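Local coordinates for Rho guanine nucleotide exchange factor 12 (Homo sapiens, PDB 1TXD), which acts as a guanine nucleotide exchange factor for the small GTPase RhoA, this chain being its catalytic DH domain and adjoining PH domain, at residues Pro4-Leu9 with Thr95-Gln100; Thr42-Asp47 with Leu78-Asn83; Asp182-Tyr187 with Glu195-Ala200. The protein carries 1 engineered substitution. All coordinates share one frame; numbering follows the deposited sequence.

Interaction 1: residues Pro4-Leu9 with Thr95-Gln100; sequences PNWQQL and TSVIDQ
Trp6 turns the edge of its indole toward the backbone of Ser96, and Leu9, one helical turn further on, sets its side chain against the Ser96 side chain. The indole meets the loop 95-100 by its rim. Its NE1-H reaches the carbonyl O of Ser96, which lies near the ring plane; at 3.4 Å from NE1 to O, with an N-H...O angle of 153°, this hydrogen bond is weak. On the six-membered part of the same rim, Trp6 CZ2 lies 4.3 Å from Val97 CG2, so the ring edge spans one polar and one apolar neighbour. Trp6 has CG anti to its backbone N (chi1 176°), a setting that carries the indole across to the loop although the CB itself does not aim there. Tryptophan suits this place because it is large enough to be buried and still offers one N-H to a backbone acceptor.

Leu9 works differently: its CB points at the loop and touches Ser96 CB at 3.6 Å, while CD1 comes to 3.9 Å from that same Ser96 CB. The small serine lets the two backbones approach, with the CA atoms of Leu9 and Ser96 6.2 Å apart. Ser96 sits in the left-handed helical region (phi 66°), its CB facing Leu9 and its carbonyl O near the indole N-H. Ahead of the tryptophan, Asn5 is the N-cap of the short helix 6-9, its OD1 accepting from Gln7 N at 3.1 Å in the carbonyl plane.

The contact joins the N-terminal segment to the loop between helices 72-90 and 102-109. Helix 20-57 underlies both sides, Gln26 touching Trp6 and Val97, while Leu15 of helix 12-15 also packs on the indole and Ile98 rests on Val89 and Arg90 of helix 72-90.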
loop_
_atom_site.group_PDB
_atom_site.type_symbol
_atom_site.label_atom_id
_atom_site.label_comp_id
_atom_site.label_asym_id
_atom_site.label_seq_id
_atom_site.Cartn_x
_atom_site.Cartn_y
_atom_site.Cartn_z
ATOM N N PRO A 4 20.578 13.879 -22.284
ATOM C CA PRO A 4 19.503 14.397 -21.411
ATOM C C PRO A 4 18.378 15.266 -22.047
ATOM O O PRO A 4 17.214 14.941 -21.809
ATOM C CB PRO A 4 20.283 15.224 -20.373
ATOM C CG PRO A 4 21.609 15.576 -21.066
ATOM C CD PRO A 4 21.641 14.889 -22.439
ATOM N N ASN A 5 18.701 16.342 -22.775
ATOM C CA ASN A 5 17.688 17.214 -23.406
ATOM C C ASN A 5 17.289 16.649 -24.757
ATOM O O ASN A 5 18.092 15.959 -25.398
ATOM C CB ASN A 5 18.236 18.637 -23.597
ATOM C CG ASN A 5 17.148 19.691 -23.844
ATOM O OD1 ASN A 5 16.482 19.693 -24.875
ATOM N ND2 ASN A 5 17.010 20.623 -22.906
ATOM N N TRP A 6 16.061 16.940 -25.189
ATOM C CA TRP A 6 15.562 16.451 -26.473
ATOM C C TRP A 6 16.122 17.184 -27.701
ATOM O O TRP A 6 16.541 16.542 -28.673
ATOM C CB TRP A 6 14.042 16.526 -26.543
ATOM C CG TRP A 6 13.610 16.117 -27.901
ATOM C CD1 TRP A 6 13.644 14.850 -28.433
ATOM C CD2 TRP A 6 13.185 16.972 -28.949
ATOM N NE1 TRP A 6 13.207 14.868 -29.733
ATOM C CE2 TRP A 6 12.931 16.165 -30.080
ATOM C CE3 TRP A 6 12.957 18.345 -29.044
ATOM C CZ2 TRP A 6 12.467 16.691 -31.281
ATOM C CZ3 TRP A 6 12.503 18.863 -30.226
ATOM C CH2 TRP A 6 12.259 18.039 -31.334
ATOM N N GLN A 7 16.072 18.519 -27.666
ATOM C CA GLN A 7 16.489 19.376 -28.797
ATOM C C GLN A 7 18.002 19.281 -29.059
ATOM O O GLN A 7 18.484 19.609 -30.161
ATOM C CB GLN A 7 16.080 20.841 -28.548
ATOM C CG GLN A 7 14.579 21.033 -28.281
ATOM C CD GLN A 7 14.231 22.337 -27.595
ATOM O OE1 GLN A 7 14.783 22.654 -26.534
ATOM N NE2 GLN A 7 13.289 23.086 -28.176
ATOM N N GLN A 8 18.727 18.842 -28.023
ATOM C CA GLN A 8 20.142 18.476 -28.109
ATOM C C GLN A 8 20.388 17.323 -29.085
ATOM O O GLN A 8 21.346 17.366 -29.857
ATOM C CB GLN A 8 20.670 18.094 -26.718
ATOM C CG GLN A 8 22.136 17.636 -26.676
ATOM C CD GLN A 8 23.123 18.700 -27.156
ATOM O OE1 GLN A 8 23.881 18.463 -28.096
ATOM N NE2 GLN A 8 23.111 19.870 -26.517
ATOM N N LEU A 9 19.551 16.292 -29.032
ATOM C CA LEU A 9 19.612 15.230 -30.030
ATOM C C LEU A 9 19.508 15.835 -31.426
ATOM O O LEU A 9 20.507 15.905 -32.148
ATOM C CB LEU A 9 18.494 14.182 -29.828
ATOM C CG LEU A 9 18.702 13.058 -28.794
ATOM C CD1 LEU A 9 17.396 12.280 -28.516
ATOM C CD2 LEU A 9 19.815 12.105 -29.243
ATOM N N THR A 95 16.732 10.812 -37.266
ATOM C CA THR A 95 16.306 12.186 -36.923
ATOM C C THR A 95 16.229 12.478 -35.408
ATOM O O THR A 95 16.289 13.647 -35.005
ATOM C CB THR A 95 14.933 12.531 -37.571
ATOM O OG1 THR A 95 14.093 11.365 -37.624
ATOM C CG2 THR A 95 15.104 12.946 -39.034
ATOM N N SER A 96 16.093 11.426 -34.591
ATOM C CA SER A 96 15.812 11.534 -33.152
ATOM C C SER A 96 14.430 12.129 -32.895
ATOM O O SER A 96 13.998 12.256 -31.746
ATOM C CB SER A 96 16.890 12.317 -32.407
ATOM O OG SER A 96 18.157 12.100 -32.991
ATOM N N VAL A 97 13.735 12.458 -33.980
ATOM C CA VAL A 97 12.339 12.838 -33.934
ATOM C C VAL A 97 11.534 11.552 -33.928
ATOM O O VAL A 97 11.734 10.682 -34.766
ATOM C CB VAL A 97 11.953 13.682 -35.140
ATOM C CG1 VAL A 97 10.463 14.016 -35.129
ATOM C CG2 VAL A 97 12.786 14.921 -35.159
ATOM N N ILE A 98 10.636 11.447 -32.960
ATOM C CA ILE A 98 9.809 10.276 -32.790
ATOM C C ILE A 98 8.535 10.567 -33.537
ATOM O O ILE A 98 8.009 11.675 -33.441
ATOM C CB ILE A 98 9.539 10.047 -31.295
ATOM C CG1 ILE A 98 10.807 9.523 -30.616
ATOM C CG2 ILE A 98 8.402 9.098 -31.076
ATOM C CD1 ILE A 98 11.430 10.526 -29.690
ATOM N N ASP A 99 8.027 9.571 -34.250
ATOM C CA ASP A 99 6.771 9.741 -34.965
ATOM C C ASP A 99 5.643 9.227 -34.086
ATOM O O ASP A 99 5.491 9.721 -32.966
ATOM C CB ASP A 99 6.829 9.093 -36.360
ATOM C CG ASP A 99 7.789 9.822 -37.302
ATOM O OD1 ASP A 99 7.747 11.090 -37.370
ATOM O OD2 ASP A 99 8.627 9.206 -38.009
ATOM N N GLN A 100 4.912 8.215 -34.551
ATOM C CA GLN A 100 3.704 7.725 -33.906
ATOM C C GLN A 100 4.117 6.892 -32.715
ATOM O O GLN A 100 5.105 6.187 -32.804
ATOM C CB GLN A 100 2.902 6.816 -34.849
ATOM C CG GLN A 100 2.747 7.317 -36.280
ATOM C CD GLN A 100 2.071 8.681 -36.322
ATOM O OE1 GLN A 100 1.021 8.862 -35.706
ATOM N NE2 GLN A 100 2.679 9.641 -37.009
#

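Interaction 2: residues Thr42-Asp47 with Leu78-Asn83; sequences TLKVLD and LHIGLN
Leu43 and His79 form the close, buried half of this contact, with one methyl of the leucine, CD1, set 3.8 Å from His79 CD2 and 4.1 Å from CG. The methyl approaches the imidazole obliquely, while Leu78 CD2 lies over the centre of one ring face, 3.9 Å above its plane. Both ring nitrogens are engaged beyond the two segments: ND1 is hydrogen-bonded to Glu36 and NE2 to Gln170, which fixes the rotation of the ring and leaves its CD2-CG side for the leucine. A histidine suits the spot by combining these polar links with a carbon, CD2, that can pack against a methyl.

The segments belong to helices 20-57 and 72-90 of the DH domain, the elongated helical bundle of Rho exchange factors, and helix 169-186 covers the buried side through Gln170 on Leu43 and Tyr177 on His79.

On the solvent side a single approach, Lys44 CE to Ile80 CD1 at 4.0 Å, buries almost as much surface, the side chains crossing at about a right angle. The lysine runs out nearly extended through chi2 and chi3 (-166° and 163°), which carries CE to the isoleucine and lets the ammonium group of this exposed residue continue beyond it.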
loop_
_atom_site.group_PDB
_atom_site.type_symbol
_atom_site.label_atom_id
_atom_site.label_comp_id
_atom_site.label_asym_id
_atom_site.label_seq_id
_atom_site.Cartn_x
_atom_site.Cartn_y
_atom_site.Cartn_z
ATOM N N THR A 42 17.274 4.199 -10.187
ATOM C CA THR A 42 16.854 4.148 -8.816
ATOM C C THR A 42 16.681 2.700 -8.361
ATOM O O THR A 42 17.157 2.275 -7.265
ATOM C CB THR A 42 15.504 4.919 -8.743
ATOM O OG1 THR A 42 15.765 6.295 -8.947
ATOM C CG2 THR A 42 14.943 4.981 -7.423
ATOM N N LEU A 43 16.046 1.915 -9.236
ATOM C CA LEU A 43 15.783 0.540 -8.907
ATOM C C LEU A 43 17.126 -0.228 -8.870
ATOM O O LEU A 43 17.302 -1.112 -8.011
ATOM C CB LEU A 43 14.785 -0.091 -9.877
ATOM C CG LEU A 43 13.315 0.333 -9.736
ATOM C CD1 LEU A 43 12.437 -0.454 -10.717
ATOM C CD2 LEU A 43 12.791 0.183 -8.359
ATOM N N LYS A 44 18.047 0.097 -9.740
ATOM C CA LYS A 44 19.402 -0.516 -9.656
ATOM C C LYS A 44 20.161 -0.116 -8.368
ATOM O O LYS A 44 20.977 -0.910 -7.911
ATOM C CB LYS A 44 20.244 -0.225 -10.869
ATOM C CG LYS A 44 19.687 -0.708 -12.196
ATOM C CD LYS A 44 20.791 -0.670 -13.292
ATOM C CE LYS A 44 20.432 -1.505 -14.509
ATOM N NZ LYS A 44 21.002 -0.960 -15.754
ATOM N N VAL A 45 19.854 1.045 -7.760
ATOM C CA VAL A 45 20.372 1.395 -6.427
ATOM C C VAL A 45 19.814 0.454 -5.364
ATOM O O VAL A 45 20.609 -0.112 -4.656
ATOM C CB VAL A 45 20.129 2.888 -5.979
ATOM C CG1 VAL A 45 20.610 3.145 -4.501
ATOM C CG2 VAL A 45 20.792 3.834 -6.877
ATOM N N LEU A 46 18.476 0.322 -5.198
ATOM C CA LEU A 46 17.932 -0.693 -4.301
ATOM C C LEU A 46 18.657 -2.000 -4.505
ATOM O O LEU A 46 19.066 -2.670 -3.535
ATOM C CB LEU A 46 16.487 -0.999 -4.560
ATOM C CG LEU A 46 15.589 0.053 -3.885
ATOM C CD1 LEU A 46 14.225 -0.292 -4.205
ATOM C CD2 LEU A 46 15.847 -0.054 -2.363
ATOM N N ASP A 47 18.629 -2.430 -5.730
ATOM C CA ASP A 47 19.221 -3.760 -6.073
ATOM C C ASP A 47 20.667 -3.831 -5.730
ATOM O O ASP A 47 21.112 -4.839 -5.156
ATOM C CB ASP A 47 18.948 -4.155 -7.550
ATOM C CG ASP A 47 19.516 -5.479 -7.911
ATOM O OD1 ASP A 47 20.446 -5.475 -8.742
ATOM O OD2 ASP A 47 19.194 -6.559 -7.357
ATOM N N LEU A 78 11.207 -5.653 -15.316
ATOM C CA LEU A 78 10.111 -5.036 -16.003
ATOM C C LEU A 78 10.421 -3.626 -16.537
ATOM O O LEU A 78 10.250 -3.339 -17.747
ATOM C CB LEU A 78 8.892 -5.011 -15.090
ATOM C CG LEU A 78 7.611 -4.460 -15.682
ATOM C CD1 LEU A 78 6.441 -4.951 -14.958
ATOM C CD2 LEU A 78 7.612 -2.953 -15.720
ATOM N N HIS A 79 10.958 -2.792 -15.664
ATOM C CA HIS A 79 11.321 -1.410 -15.976
ATOM C C HIS A 79 12.573 -1.312 -16.856
ATOM O O HIS A 79 12.614 -0.444 -17.762
ATOM C CB HIS A 79 11.427 -0.599 -14.704
ATOM C CG HIS A 79 10.098 -0.268 -14.098
ATOM N ND1 HIS A 79 9.270 0.718 -14.588
ATOM C CD2 HIS A 79 9.461 -0.783 -13.019
ATOM C CE1 HIS A 79 8.168 0.773 -13.868
ATOM N NE2 HIS A 79 8.268 -0.115 -12.891
ATOM N N ILE A 80 13.540 -2.208 -16.700
ATOM C CA ILE A 80 14.594 -2.306 -17.723
ATOM C C ILE A 80 14.011 -2.677 -19.134
ATOM O O ILE A 80 14.381 -2.050 -20.131
ATOM C CB ILE A 80 15.651 -3.318 -17.331
ATOM C CG1 ILE A 80 16.515 -2.797 -16.194
ATOM C CG2 ILE A 80 16.584 -3.707 -18.547
ATOM C CD1 ILE A 80 17.318 -3.882 -15.498
ATOM N N GLY A 81 13.124 -3.683 -19.226
ATOM C CA GLY A 81 12.534 -4.043 -20.509
ATOM C C GLY A 81 11.741 -2.890 -21.119
ATOM O O GLY A 81 11.799 -2.650 -22.283
ATOM N N LEU A 82 11.012 -2.163 -20.285
ATOM C CA LEU A 82 10.203 -1.067 -20.732
ATOM C C LEU A 82 11.097 0.058 -21.253
ATOM O O LEU A 82 10.829 0.648 -22.322
ATOM C CB LEU A 82 9.337 -0.566 -19.559
ATOM C CG LEU A 82 8.445 0.646 -19.813
ATOM C CD1 LEU A 82 7.695 0.581 -21.221
ATOM C CD2 LEU A 82 7.460 0.773 -18.642
ATOM N N ASN A 83 12.154 0.349 -20.491
ATOM C CA ASN A 83 13.170 1.296 -20.875
ATOM C C ASN A 83 13.852 0.906 -22.190
ATOM O O ASN A 83 14.137 1.753 -22.980
ATOM C CB ASN A 83 14.220 1.423 -19.779
ATOM C CG ASN A 83 15.188 2.543 -20.033
ATOM O OD1 ASN A 83 16.394 2.336 -20.117
ATOM N ND2 ASN A 83 14.660 3.734 -20.187
#

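Interaction 3: residues Asp182-Tyr187 with Glu195-Ala200; sequences DNIAKY and EKVKKA
Val197, Ala185 and Lys198 bury the most surface here, and the meeting of Val197 with Ala185 is the heart of the contact. Val197 CG1 reaches over to helix 169-186 and settles 3.5 Å from Ala185 CB and 3.4 Å from the backbone N of the same residue. A chi1 of 171° swings this branch of the valine away from its own N and across to the neighbouring helix, where it also meets CB and CG2 of Ile184, each at 4.1 Å. The side chains of Ile184 and Val197 cross at about a right angle.

Alanine suits the centre because a lone methyl lets the helices come together: the CA atoms of Ala185 and Val197 are 5.5 Å apart, and the axes of 182-186 and 195-200 approach to 8.5 Å. Their directions differ by 166°, so the pair is nearly antiparallel, a helical hairpin in which a short connection joins the end of helix 169-186 to the start of the long helix 191-230. On the exposed margin, Lys198 lays its CG 3.6 Å from Ala185 CB, lending methylene carbon to the apolar patch. Beyond the segments, Val28 and Leu32 of helix 20-57 cover Ile184, and Asp182 forms a salt bridge with Arg205 further along helix 191-230.

Between side chains every approach is carbon on carbon; the one polar atom touched is the backbone N of Ala185. The hold therefore comes from the close fit of alanine, valine and isoleucine, with lysine methylene carbon at the margin, and from the exclusion of water, not from paired charges.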
loop_
_atom_site.group_PDB
_atom_site.type_symbol
_atom_site.label_atom_id
_atom_site.label_comp_id
_atom_site.label_asym_id
_atom_site.label_seq_id
_atom_site.Cartn_x
_atom_site.Cartn_y
_atom_site.Cartn_z
ATOM N N ASP A 182 -1.282 11.657 -20.458
ATOM C CA ASP A 182 -2.216 12.738 -20.723
ATOM C C ASP A 182 -1.535 13.902 -21.460
ATOM O O ASP A 182 -2.141 14.556 -22.306
ATOM C CB ASP A 182 -2.776 13.310 -19.436
ATOM C CG ASP A 182 -3.864 12.473 -18.821
ATOM O OD1 ASP A 182 -4.371 11.519 -19.435
ATOM O OD2 ASP A 182 -4.287 12.759 -17.680
ATOM N N ASN A 183 -0.270 14.156 -21.137
ATOM C CA ASN A 183 0.441 15.294 -21.718
ATOM C C ASN A 183 0.860 14.992 -23.138
ATOM O O ASN A 183 0.840 15.871 -24.000
ATOM C CB ASN A 183 1.655 15.678 -20.884
ATOM C CG ASN A 183 1.351 16.774 -19.905
ATOM O OD1 ASN A 183 0.329 17.469 -20.017
ATOM N ND2 ASN A 183 2.236 16.958 -18.942
ATOM N N ILE A 184 1.224 13.746 -23.389
ATOM C CA ILE A 184 1.494 13.334 -24.751
ATOM C C ILE A 184 0.194 13.521 -25.544
ATOM O O ILE A 184 0.215 14.122 -26.599
ATOM C CB ILE A 184 2.038 11.895 -24.812
ATOM C CG1 ILE A 184 3.382 11.802 -24.068
ATOM C CG2 ILE A 184 2.233 11.487 -26.251
ATOM C CD1 ILE A 184 3.847 10.398 -23.769
ATOM N N ALA A 185 -0.938 13.087 -24.997
ATOM C CA ALA A 185 -2.217 13.201 -25.696
ATOM C C ALA A 185 -2.551 14.657 -26.023
ATOM O O ALA A 185 -3.037 14.976 -27.104
ATOM C CB ALA A 185 -3.332 12.620 -24.861
ATOM N N LYS A 186 -2.275 15.521 -25.064
ATOM C CA LYS A 186 -2.527 16.940 -25.181
ATOM C C LYS A 186 -1.900 17.545 -26.439
ATOM O O LYS A 186 -2.509 18.400 -27.079
ATOM C CB LYS A 186 -1.985 17.644 -23.932
ATOM C CG LYS A 186 -2.397 19.077 -23.780
ATOM C CD LYS A 186 -1.699 19.739 -22.598
ATOM C CE LYS A 186 -1.905 21.273 -22.656
ATOM N NZ LYS A 186 -1.793 21.882 -21.320
ATOM N N TYR A 187 -0.672 17.143 -26.766
ATOM C CA TYR A 187 0.033 17.684 -27.929
ATOM C C TYR A 187 0.038 16.695 -29.096
ATOM O O TYR A 187 0.983 16.613 -29.872
ATOM C CB TYR A 187 1.461 18.073 -27.540
ATOM C CG TYR A 187 1.514 19.101 -26.435
ATOM C CD1 TYR A 187 1.063 20.401 -26.644
ATOM C CD2 TYR A 187 1.990 18.765 -25.172
ATOM C CE1 TYR A 187 1.107 21.351 -25.621
ATOM C CE2 TYR A 187 2.040 19.690 -24.164
ATOM C CZ TYR A 187 1.597 20.985 -24.391
ATOM O OH TYR A 187 1.648 21.891 -23.368
ATOM N N GLU A 195 -6.381 9.212 -29.868
ATOM C CA GLU A 195 -7.292 8.275 -29.203
ATOM C C GLU A 195 -6.568 7.107 -28.515
ATOM O O GLU A 195 -7.004 6.643 -27.488
ATOM C CB GLU A 195 -8.344 7.724 -30.169
ATOM C CG GLU A 195 -9.763 7.652 -29.595
ATOM C CD GLU A 195 -10.074 8.741 -28.563
ATOM O OE1 GLU A 195 -10.191 9.929 -28.929
ATOM O OE2 GLU A 195 -10.181 8.405 -27.365
ATOM N N LYS A 196 -5.490 6.643 -29.129
ATOM C CA LYS A 196 -4.697 5.554 -28.623
ATOM C C LYS A 196 -3.937 5.988 -27.376
ATOM O O LYS A 196 -3.845 5.227 -26.383
ATOM C CB LYS A 196 -3.693 5.105 -29.675
ATOM C CG LYS A 196 -4.311 4.304 -30.794
ATOM C CD LYS A 196 -3.404 4.301 -32.015
ATOM C CE LYS A 196 -4.142 3.768 -33.246
ATOM N NZ LYS A 196 -3.276 2.857 -34.038
ATOM N N VAL A 197 -3.374 7.193 -27.439
ATOM C CA VAL A 197 -2.610 7.738 -26.330
ATOM C C VAL A 197 -3.531 7.832 -25.134
ATOM O O VAL A 197 -3.184 7.312 -24.060
ATOM C CB VAL A 197 -1.967 9.107 -26.646
ATOM C CG1 VAL A 197 -1.360 9.732 -25.397
ATOM C CG2 VAL A 197 -0.860 8.958 -27.701
ATOM N N LYS A 198 -4.709 8.438 -25.317
ATOM C CA LYS A 198 -5.669 8.589 -24.213
ATOM C C LYS A 198 -6.199 7.255 -23.689
ATOM O O LYS A 198 -6.532 7.156 -22.507
ATOM C CB LYS A 198 -6.847 9.473 -24.603
ATOM C CG LYS A 198 -6.482 10.936 -24.689
ATOM C CD LYS A 198 -7.655 11.800 -25.166
ATOM C CE LYS A 198 -8.599 12.194 -24.019
ATOM N NZ LYS A 198 -9.589 13.232 -24.494
ATOM N N LYS A 199 -6.282 6.240 -24.556
ATOM C CA LYS A 199 -6.729 4.918 -24.127
ATOM C C LYS A 199 -5.677 4.303 -23.163
ATOM O O LYS A 199 -6.026 3.835 -22.085
ATOM C CB LYS A 199 -7.004 4.009 -25.340
ATOM C CG LYS A 199 -7.306 2.506 -25.030
ATOM C CD LYS A 199 -8.159 1.870 -26.140
ATOM C CE LYS A 199 -7.788 0.402 -26.470
ATOM N NZ LYS A 199 -7.670 -0.455 -25.263
ATOM N N ALA A 200 -4.407 4.336 -23.575
ATOM C CA ALA A 200 -3.275 3.927 -22.761
ATOM C C ALA A 200 -3.211 4.698 -21.450
ATOM O O ALA A 200 -2.954 4.125 -20.412
ATOM C CB ALA A 200 -1.962 4.093 -23.549
#

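How the interactions relate
All three contacts lie in the helical part of the chain that carries the DH domain, on which RhoA exchange depends, rather than in the PH sandwich. Interaction 2 falls, in sequence, between the two segments of interaction 1; interaction 3 follows both. The centres of interactions 1 and 2 lie 23 Å apart. Those of interactions 1 and 3 are separated by 18 Å, those of interactions 2 and 3 by 25 Å, and none touches another. Helix 20-57 links them: it supplies one segment of interaction 2 and packs on residues of interactions 1 and 3. The three thus join the N-terminal segment, helix 72-90 and the hairpin entering helix 191-230 to helix 20-57, which runs past all three.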